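Local coordinates for capsid protein VP1 (Human polyomavirus 12, PDB 6Y5Z) that probably builds the T=7 icosahedral capsid of human polyomavirus 12 by assembling into pentamers, and probably takes part in attachment to the host cell, at residues Lys181-Ile184 / Glu185-Ser188; Gly151-Val154 / Pro155-Thr159. All blocks are in the same frame, centred on the assembly; numbering follows the deposited sequence.

The long excursion between strands 124-131 and 197-204 of the VP1 jelly roll carries both turns. Following the chain from the N terminus, strand 136-139 comes first; contact 2 then turns the chain at residues 154-159 after an extended approach. Strand 173-175 intervenes before contact 1 closes at residues 181-188, leading into strand 187-189. The turns are thus in series, neither nesting nor crossing. In space they meet through Ile153: Trp187 NE1 probably donates to Ile153 O (2.8 Å), and Ile153 N probably donates to Lys181 O (3.0 Å), joining this loop both to the approach of strand 187-189 and to the strand itself.

Contact 1: Lys181-Ile184 / Glu185-Ser188; sequences KYPI and ETWS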
ATOM      1  N   LYS D 181     -11.770 -20.011 -24.030  1.00 16.32           N
ATOM      2  CA  LYS D 181     -10.968 -21.060 -24.704  1.00 17.23           C
ATOM      3  C   LYS D 181      -9.462 -20.823 -24.577  1.00 16.98           C
ATOM      4  O   LYS D 181      -8.705 -21.767 -24.873  1.00 16.22           O
ATOM      5  CB  LYS D 181     -11.346 -21.143 -26.187  1.00 19.79           C
ATOM      6  CG  LYS D 181     -12.815 -21.430 -26.444  1.00 22.06           C
ATOM      7  CD  LYS D 181     -13.289 -22.776 -25.947  1.00 23.99           C
ATOM      8  CE  LYS D 181     -14.710 -23.110 -26.367  1.00 28.47           C
ATOM      9  N   TYR D 182      -9.021 -19.605 -24.231  1.00 15.04           N
ATOM     10  CA  TYR D 182      -7.584 -19.261 -24.106  1.00 15.34           C
ATOM     11  C   TYR D 182      -7.243 -19.240 -22.622  1.00 15.29           C
ATOM     12  O   TYR D 182      -7.695 -18.324 -21.906  1.00 15.23           O
ATOM     13  CB  TYR D 182      -7.309 -17.895 -24.734  1.00 15.60           C
ATOM     14  CG  TYR D 182      -7.333 -17.860 -26.240  1.00 14.66           C
ATOM     15  CD1 TYR D 182      -8.522 -17.890 -26.947  1.00 16.07           C
ATOM     16  CD2 TYR D 182      -6.154 -17.777 -26.961  1.00 15.83           C
ATOM     17  CE1 TYR D 182      -8.544 -17.862 -28.334  1.00 15.67           C
ATOM     18  CE2 TYR D 182      -6.159 -17.738 -28.348  1.00 15.87           C
ATOM     19  CZ  TYR D 182      -7.353 -17.790 -29.036  1.00 16.65           C
ATOM     20  OH  TYR D 182      -7.320 -17.802 -30.408  1.00 17.45           O
ATOM     21  N   PRO D 183      -6.544 -20.259 -22.080  1.00 14.39           N
ATOM     22  CA  PRO D 183      -6.296 -20.290 -20.639  1.00 15.23           C
ATOM     23  C   PRO D 183      -5.389 -19.136 -20.206  1.00 14.74           C
ATOM     24  O   PRO D 183      -4.443 -18.799 -20.893  1.00 15.20           O
ATOM     25  CB  PRO D 183      -5.567 -21.604 -20.341  1.00 15.41           C
ATOM     26  CG  PRO D 183      -5.575 -22.373 -21.649  1.00 17.18           C
ATOM     27  CD  PRO D 183      -5.949 -21.417 -22.763  1.00 15.91           C
ATOM     28  N   ILE D 184      -5.670 -18.527 -19.058  1.00 14.78           N
ATOM     29  CA  ILE D 184      -4.771 -17.413 -18.635  1.00 14.97           C
ATOM     30  C   ILE D 184      -3.364 -17.976 -18.357  1.00 13.42           C
ATOM     31  O   ILE D 184      -2.378 -17.252 -18.543  1.00 13.55           O
ATOM     32  CB  ILE D 184      -5.339 -16.596 -17.458  1.00 16.32           C
ATOM     33  CG1 ILE D 184      -5.339 -17.381 -16.159  1.00 17.60           C
ATOM     34  CG2 ILE D 184      -6.717 -16.021 -17.773  1.00 16.36           C
ATOM     35  CD1 ILE D 184      -5.587 -16.495 -14.951  1.00 17.75           C
ATOM     36  N   GLU D 185      -3.237 -19.236 -17.944  1.00 13.36           N
ATOM     37  CA  GLU D 185      -1.912 -19.757 -17.508  1.00 14.37           C
ATOM     38  C   GLU D 185      -0.959 -19.916 -18.698  1.00 14.84           C
ATOM     39  O   GLU D 185       0.214 -20.134 -18.448  1.00 15.13           O
ATOM     40  CB  GLU D 185      -2.034 -21.022 -16.656  1.00 13.86           C
ATOM     41  CG  GLU D 185      -2.387 -22.245 -17.451  1.00 14.19           C
ATOM     42  CD  GLU D 185      -2.326 -23.523 -16.667  1.00 14.98           C
ATOM     43  OE1 GLU D 185      -2.875 -23.576 -15.530  1.00 16.74           O
ATOM     44  OE2 GLU D 185      -1.734 -24.487 -17.208  1.00 15.01           O
ATOM     45  N   THR D 186      -1.413 -19.763 -19.947  1.00 14.15           N
ATOM     46  CA  THR D 186      -0.522 -19.924 -21.124  1.00 13.73           C
ATOM     47  C   THR D 186      -0.409 -18.637 -21.931  1.00 13.45           C
ATOM     48  O   THR D 186       0.327 -18.664 -22.894  1.00 13.41           O
ATOM     49  CB  THR D 186      -0.947 -21.082 -22.050  1.00 14.45           C
ATOM     50  OG1 THR D 186      -2.173 -20.794 -22.728  1.00 14.97           O
ATOM     51  CG2 THR D 186      -1.082 -22.387 -21.304  1.00 14.77           C
ATOM     52  N   TRP D 187      -1.153 -17.578 -21.616  1.00 12.74           N
ATOM     53  CA  TRP D 187      -1.236 -16.396 -22.519  1.00 12.97           C
ATOM     54  C   TRP D 187      -1.188 -15.089 -21.729  1.00 13.81           C
ATOM     55  O   TRP D 187      -2.013 -14.917 -20.797  1.00 14.33           O
ATOM     56  CB  TRP D 187      -2.534 -16.419 -23.333  1.00 12.64           C
ATOM     57  CG  TRP D 187      -2.710 -17.556 -24.293  1.00 12.70           C
ATOM     58  CD1 TRP D 187      -3.621 -18.556 -24.201  1.00 13.63           C
ATOM     59  CD2 TRP D 187      -1.986 -17.770 -25.516  1.00 12.94           C
ATOM     60  NE1 TRP D 187      -3.524 -19.384 -25.292  1.00 13.72           N
ATOM     61  CE2 TRP D 187      -2.539 -18.920 -26.119  1.00 13.38           C
ATOM     62  CE3 TRP D 187      -0.957 -17.089 -26.167  1.00 12.73           C
ATOM     63  CZ2 TRP D 187      -2.047 -19.413 -27.330  1.00 14.11           C
ATOM     64  CZ3 TRP D 187      -0.449 -17.602 -27.340  1.00 13.64           C
ATOM     65  CH2 TRP D 187      -1.016 -18.733 -27.925  1.00 13.81           C
ATOM     66  N   SER D 188      -0.320 -14.189 -22.156  1.00 14.23           N
ATOM     67  CA  SER D 188      -0.147 -12.827 -21.610  1.00 15.01           C
ATOM     68  C   SER D 188      -0.595 -11.854 -22.677  1.00 15.02           C
ATOM     69  O   SER D 188      -0.370 -12.100 -23.861  1.00 14.00           O
ATOM     70  CB  SER D 188       1.293 -12.566 -21.283  1.00 15.18           C
ATOM     71  OG  SER D 188       1.757 -13.443 -20.286  1.00 18.31           O
TER
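Pro183 O receives the backbone N of Thr186 and, one residue on, Ile184 O receives that of Trp187; both bonds are weak at 3.3 Å but nearly straight. Ile184 O has a second donor, Asn100 ND2 of a neighbouring subunit. The carboxylate of Glu185 also bridges the interface: its OE2 is bonded to Tyr148 OH and to His106 NE2 of the neighbouring subunit. The indole N-H of Trp187 is taken up by Ile153 O of the loop beside it, which helps to fix the rotation of the ring. Two overlapping type I beta turns result, 183-186 and 184-187, and they deliver the chain into strand 187-189, an outermost strand of the small antiparallel sheet within this chain. Trp187 folds back over the turn with CG beside its own backbone N (chi1 -64°). Its pyrrole edge then comes up to Pro183 O, 3.4 Å from CD1 and near the ring plane. Over one indole face lies Tyr182 CD2, 3.5 Å from NE1 and displaced toward the rim; the phenol ring and the five-membered ring are inclined at 54°, with centroids 5.2 Å apart. Tyr182 CB is 3.8 Å from Trp187 CD1, and Pro183 CD is 4.0 Å from the same CD1. On the opposite indole face sits Thr186 CB, again toward the rim.

Contact 2: Gly151-Val154 / Pro155-Thr159; sequences GLIV and PKSVT
Ser157 holds its hydroxyl beside its own backbone N and opposite its carbonyl carbon (chi1 -56°), a rotation that brings OG back to Val154, where it accepts the backbone N-H of that residue. The Val154 N to Ser157 OG distance is 3.2 Å and the bond is almost straight, at 168°. In the reverse direction Ser157 N donates to Val154 O at 2.8 Å, a more bent backbone bond (144°). The same two residues therefore grip each other twice, once through side chain and once through backbone. With Pro155 and Lys156 both in helical conformation, residues 154-157 form a type I beta turn, and the serine bond to Val154 N is a side-chain-to-backbone link that closes the turn a second time. Beyond it Pro155 O takes two donors, Val158 N at 2.9 Å and Thr159 N at 3.0 Å, which carries the winding on by two residues in the loop between strands 136-139 and 173-175. Ile153 CG2 lies 3.9 Å from Ser157 CB, the branch being placed there by standing opposite the backbone N of Ile153 and beside the carbonyl carbon. The ring of Pro155 leads away from this side of the turn and touches Gln141 and Thr186.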
ATOM      1  N   GLY D 151      -9.614 -28.868 -27.662  1.00 24.46           N
ATOM      2  CA  GLY D 151     -10.671 -27.852 -27.812  1.00 25.10           C
ATOM      3  C   GLY D 151     -10.318 -26.525 -27.164  1.00 25.57           C
ATOM      4  O   GLY D 151     -11.256 -25.706 -26.973  1.00 25.70           O
ATOM      5  N   LEU D 152      -9.055 -26.351 -26.772  1.00 20.99           N
ATOM      6  CA  LEU D 152      -8.533 -25.046 -26.261  1.00 20.96           C
ATOM      7  C   LEU D 152      -7.614 -24.441 -27.305  1.00 22.07           C
ATOM      8  O   LEU D 152      -7.170 -25.164 -28.216  1.00 26.07           O
ATOM      9  CB  LEU D 152      -7.772 -25.254 -24.950  1.00 20.70           C
ATOM     10  CG  LEU D 152      -8.566 -25.876 -23.809  1.00 20.77           C
ATOM     11  CD1 LEU D 152      -7.727 -25.893 -22.540  1.00 21.14           C
ATOM     12  CD2 LEU D 152      -9.873 -25.132 -23.562  1.00 20.88           C
ATOM     13  N   ILE D 153      -7.289 -23.162 -27.173  1.00 18.62           N
ATOM     14  CA  ILE D 153      -6.188 -22.556 -27.954  1.00 17.55           C
ATOM     15  C   ILE D 153      -5.060 -22.282 -26.960  1.00 17.43           C
ATOM     16  O   ILE D 153      -5.290 -21.491 -25.997  1.00 16.05           O
ATOM     17  CB  ILE D 153      -6.600 -21.280 -28.714  1.00 19.04           C
ATOM     18  CG1 ILE D 153      -7.875 -21.445 -29.548  1.00 22.78           C
ATOM     19  CG2 ILE D 153      -5.431 -20.815 -29.558  1.00 18.89           C
ATOM     20  CD1 ILE D 153      -7.829 -22.584 -30.539  1.00 24.75           C
ATOM     21  N   VAL D 154      -3.932 -22.943 -27.163  1.00 16.20           N
ATOM     22  CA  VAL D 154      -2.718 -22.863 -26.305  1.00 16.19           C
ATOM     23  C   VAL D 154      -1.527 -22.678 -27.233  1.00 16.61           C
ATOM     24  O   VAL D 154      -1.684 -22.789 -28.450  1.00 16.10           O
ATOM     25  CB  VAL D 154      -2.590 -24.114 -25.417  1.00 17.15           C
ATOM     26  CG1 VAL D 154      -3.682 -24.160 -24.369  1.00 17.14           C
ATOM     27  CG2 VAL D 154      -2.597 -25.405 -26.233  1.00 17.40           C
ATOM     28  N   PRO D 155      -0.324 -22.346 -26.722  1.00 15.22           N
ATOM     29  CA  PRO D 155       0.836 -22.135 -27.585  1.00 15.93           C
ATOM     30  C   PRO D 155       1.085 -23.260 -28.606  1.00 16.15           C
ATOM     31  O   PRO D 155       1.465 -22.957 -29.731  1.00 16.48           O
ATOM     32  CB  PRO D 155       1.970 -21.954 -26.579  1.00 16.06           C
ATOM     33  CG  PRO D 155       1.271 -21.226 -25.448  1.00 15.48           C
ATOM     34  CD  PRO D 155      -0.035 -21.982 -25.319  1.00 15.61           C
ATOM     35  N   LYS D 156       0.831 -24.508 -28.222  1.00 16.26           N
ATOM     36  CA  LYS D 156       0.991 -25.669 -29.149  1.00 17.64           C
ATOM     37  C   LYS D 156       0.117 -25.461 -30.396  1.00 18.24           C
ATOM     38  O   LYS D 156       0.483 -25.993 -31.479  1.00 18.01           O
ATOM     39  CB  LYS D 156       0.628 -26.973 -28.443  1.00 19.38           C
ATOM     40  CG  LYS D 156       0.889 -28.218 -29.273  1.00 22.72           C
ATOM     41  CD  LYS D 156       0.410 -29.470 -28.605  1.00 24.66           C
ATOM     42  CE  LYS D 156       0.638 -30.691 -29.475  1.00 28.26           C
ATOM     43  NZ  LYS D 156       0.257 -31.929 -28.754  1.00 32.21           N
ATOM     44  N   SER D 157      -1.001 -24.737 -30.282  1.00 16.72           N
ATOM     45  CA  SER D 157      -1.932 -24.451 -31.407  1.00 17.62           C
ATOM     46  C   SER D 157      -1.222 -23.631 -32.495  1.00 19.45           C
ATOM     47  O   SER D 157      -1.708 -23.680 -33.644  1.00 21.10           O
ATOM     48  CB  SER D 157      -3.174 -23.739 -30.938  1.00 16.82           C
ATOM     49  OG  SER D 157      -3.831 -24.490 -29.926  1.00 18.64           O
ATOM     50  N   VAL D 158      -0.169 -22.867 -32.160  1.00 19.24           N
ATOM     51  CA  VAL D 158       0.446 -21.860 -33.073  1.00 18.85           C
ATOM     52  C   VAL D 158       1.935 -22.109 -33.312  1.00 18.78           C
ATOM     53  O   VAL D 158       2.465 -21.532 -34.264  1.00 19.66           O
ATOM     54  CB  VAL D 158       0.216 -20.424 -32.577  1.00 18.92           C
ATOM     55  CG1 VAL D 158      -1.266 -20.133 -32.425  1.00 20.34           C
ATOM     56  CG2 VAL D 158       0.986 -20.104 -31.298  1.00 18.68           C
ATOM     57  N   THR D 159       2.607 -22.919 -32.506  1.00 18.26           N
ATOM     58  CA  THR D 159       4.065 -23.124 -32.632  1.00 18.00           C
ATOM     59  C   THR D 159       4.483 -24.419 -31.938  1.00 17.40           C
ATOM     60  O   THR D 159       3.675 -25.031 -31.261  1.00 19.68           O
ATOM     61  CB  THR D 159       4.825 -21.895 -32.117  1.00 19.16           C
ATOM     62  OG1 THR D 159       6.168 -21.939 -32.606  1.00 20.57           O
ATOM     63  CG2 THR D 159       4.843 -21.807 -30.603  1.00 18.77           C
TER